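Local coordinates for protein (tenascin) (PDB 1QR4) that forms part of the extracellular matrix and probably binds heparin and contactin through this segment of two fibronectin type III domains, at residues Y37-V42 with Y71-V76. Residues are numbered along the deposited sequence; the frame is centred on the assembly and turned at random.
Sequences YRLTYV and YTISLV
Thr40 and Ser74 face each other as a hydrogen-bonded antiparallel pair, with Thr40 N to Ser74 O and Ser74 N to Thr40 O both at 3.0 Å and nearly straight. Arg38 with Val76 and Val42 with Thr72 are also hydrogen-bonded pairs, but their bonds are more bent, and the one from Thr72 N to Val42 O (3.3 Å) is weak. Between them Leu39 meets Leu75 and Tyr41 meets Ile73 as non-hydrogen-bonded pairs.

On the face carrying Thr40 and Ser74, the two hydroxyls add a weak side-chain bond, Ser74 OG to Thr40 OG1, 2.9 Å. Each oxygen is tucked between its own backbone N and carbonyl carbon (chi1 54° and 57°), which brings the pair together across the strands. Beside them Arg38 lays its CB against Val76 CG1, then extends away to a salt bridge with Glu50; it belongs to the putative heparin-binding site.

The face of Leu39, Ile73 and Leu75 is packed with aliphatic side chains, with Tyr41 at one end. Leu39 CD1 meets Ile73 CG2, and Leu75 CD1 reaches over to Leu39 CB and Tyr37 CB, both 4.0 Å away. Farther along, the Tyr41 ring turns its edge toward the face of Tyr71 in an offset edge-to-face pair, centroids 5.9 Å apart and planes at 74°. The Tyr71 hydroxyl is hydrogen-bonded to the backbone N of Asp66.

These are the two central strands of a four-stranded sheet in a fibronectin type III beta-sandwich: 48-53 flanks 36-42, and 87-92 flanks 70-78. The face of Leu39, Ile73 and Leu75 packs onto strand 22-28 of the opposing sheet, at Leu23, Leu25 and Trp27.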
loop_
_atom_site.group_PDB
_atom_site.type_symbol
_atom_site.label_atom_id
_atom_site.label_comp_id
_atom_site.label_asym_id
_atom_site.label_seq_id
_atom_site.Cartn_x
_atom_site.Cartn_y
_atom_site.Cartn_z
ATOM N N TYR A 37 -10.923 7.715 23.522
ATOM C CA TYR A 37 -11.537 7.368 22.255
ATOM C C TYR A 37 -11.412 5.871 22.067
ATOM O O TYR A 37 -10.523 5.246 22.626
ATOM C CB TYR A 37 -10.784 8.022 21.099
ATOM C CG TYR A 37 -10.852 9.526 21.003
ATOM C CD1 TYR A 37 -11.877 10.149 20.299
ATOM C CD2 TYR A 37 -9.819 10.319 21.490
ATOM C CE1 TYR A 37 -11.862 11.530 20.076
ATOM C CE2 TYR A 37 -9.797 11.693 21.266
ATOM C CZ TYR A 37 -10.819 12.289 20.556
ATOM O OH TYR A 37 -10.787 13.645 20.313
ATOM N N ARG A 38 -12.311 5.293 21.286
ATOM C CA ARG A 38 -12.246 3.880 20.990
ATOM C C ARG A 38 -12.341 3.809 19.482
ATOM O O ARG A 38 -13.241 4.381 18.879
ATOM C CB ARG A 38 -13.392 3.120 21.632
ATOM C CG ARG A 38 -13.364 1.641 21.330
ATOM C CD ARG A 38 -14.634 0.989 21.794
ATOM N NE ARG A 38 -15.095 -0.009 20.837
ATOM C CZ ARG A 38 -15.798 -1.092 21.158
ATOM N NH1 ARG A 38 -16.129 -1.332 22.424
ATOM N NH2 ARG A 38 -16.153 -1.950 20.207
ATOM N N LEU A 39 -11.353 3.174 18.871
ATOM C CA LEU A 39 -11.302 3.043 17.425
ATOM C C LEU A 39 -11.516 1.598 17.092
ATOM O O LEU A 39 -10.834 0.735 17.634
ATOM C CB LEU A 39 -9.927 3.469 16.917
ATOM C CG LEU A 39 -9.584 3.271 15.450
ATOM C CD1 LEU A 39 -10.403 4.204 14.632
ATOM C CD2 LEU A 39 -8.113 3.545 15.216
ATOM N N THR A 40 -12.526 1.325 16.278
ATOM C CA THR A 40 -12.789 -0.040 15.841
ATOM C C THR A 40 -12.719 -0.001 14.329
ATOM O O THR A 40 -12.977 1.030 13.711
ATOM C CB THR A 40 -14.176 -0.565 16.286
ATOM O OG1 THR A 40 -15.192 0.345 15.858
ATOM C CG2 THR A 40 -14.252 -0.712 17.802
ATOM N N TYR A 41 -12.284 -1.098 13.741
ATOM C CA TYR A 41 -12.183 -1.194 12.297
ATOM C C TYR A 41 -12.358 -2.655 11.970
ATOM O O TYR A 41 -11.758 -3.513 12.617
ATOM C CB TYR A 41 -10.821 -0.694 11.793
ATOM C CG TYR A 41 -9.604 -1.423 12.342
ATOM C CD1 TYR A 41 -8.987 -1.000 13.518
ATOM C CD2 TYR A 41 -9.040 -2.501 11.654
ATOM C CE1 TYR A 41 -7.838 -1.624 13.992
ATOM C CE2 TYR A 41 -7.890 -3.136 12.117
ATOM C CZ TYR A 41 -7.291 -2.691 13.289
ATOM O OH TYR A 41 -6.151 -3.310 13.763
ATOM N N VAL A 42 -13.210 -2.950 10.999
ATOM C CA VAL A 42 -13.435 -4.339 10.649
ATOM C C VAL A 42 -12.998 -4.593 9.221
ATOM O O VAL A 42 -13.045 -3.696 8.386
ATOM C CB VAL A 42 -14.929 -4.768 10.891
ATOM C CG1 VAL A 42 -15.526 -3.978 12.043
ATOM C CG2 VAL A 42 -15.768 -4.605 9.652
ATOM N N TYR A 71 -11.379 -1.168 4.683
ATOM C CA TYR A 71 -11.782 -1.254 6.082
ATOM C C TYR A 71 -12.861 -0.234 6.464
ATOM O O TYR A 71 -12.846 0.918 6.021
ATOM C CB TYR A 71 -10.589 -1.009 7.011
ATOM C CG TYR A 71 -9.543 -2.080 7.011
ATOM C CD1 TYR A 71 -8.456 -2.019 6.141
ATOM C CD2 TYR A 71 -9.605 -3.133 7.910
ATOM C CE1 TYR A 71 -7.459 -2.973 6.168
ATOM C CE2 TYR A 71 -8.608 -4.095 7.943
ATOM C CZ TYR A 71 -7.537 -4.006 7.067
ATOM O OH TYR A 71 -6.547 -4.957 7.091
ATOM N N THR A 72 -13.788 -0.659 7.306
ATOM C CA THR A 72 -14.810 0.241 7.780
ATOM C C THR A 72 -14.217 0.731 9.086
ATOM O O THR A 72 -13.981 -0.064 9.997
ATOM C CB THR A 72 -16.131 -0.492 8.045
ATOM O OG1 THR A 72 -16.618 -1.038 6.814
ATOM C CG2 THR A 72 -17.172 0.464 8.613
ATOM N N ILE A 73 -13.894 2.017 9.150
ATOM C CA ILE A 73 -13.312 2.572 10.362
ATOM C C ILE A 73 -14.310 3.465 11.074
ATOM O O ILE A 73 -14.933 4.326 10.458
ATOM C CB ILE A 73 -12.023 3.401 10.056
ATOM C CG1 ILE A 73 -10.993 2.529 9.334
ATOM C CG2 ILE A 73 -11.383 3.897 11.362
ATOM C CD1 ILE A 73 -9.878 3.300 8.649
ATOM N N SER A 74 -14.461 3.244 12.375
ATOM C CA SER A 74 -15.349 4.051 13.201
ATOM C C SER A 74 -14.710 4.451 14.528
ATOM O O SER A 74 -14.110 3.646 15.239
ATOM C CB SER A 74 -16.700 3.359 13.437
ATOM O OG SER A 74 -16.539 2.082 14.023
ATOM N N LEU A 75 -14.851 5.727 14.835
ATOM C CA LEU A 75 -14.312 6.303 16.048
ATOM C C LEU A 75 -15.463 6.792 16.908
ATOM O O LEU A 75 -16.461 7.304 16.401
ATOM C CB LEU A 75 -13.412 7.480 15.693
ATOM C CG LEU A 75 -12.645 8.071 16.855
ATOM C CD1 LEU A 75 -11.636 7.067 17.362
ATOM C CD2 LEU A 75 -11.972 9.303 16.380
ATOM N N VAL A 76 -15.290 6.676 18.216
ATOM C CA VAL A 76 -16.301 7.084 19.168
ATOM C C VAL A 76 -15.662 7.604 20.451
ATOM O O VAL A 76 -14.645 7.080 20.903
ATOM C CB VAL A 76 -17.232 5.895 19.505
ATOM C CG1 VAL A 76 -16.422 4.685 19.902
ATOM C CG2 VAL A 76 -18.180 6.262 20.622
#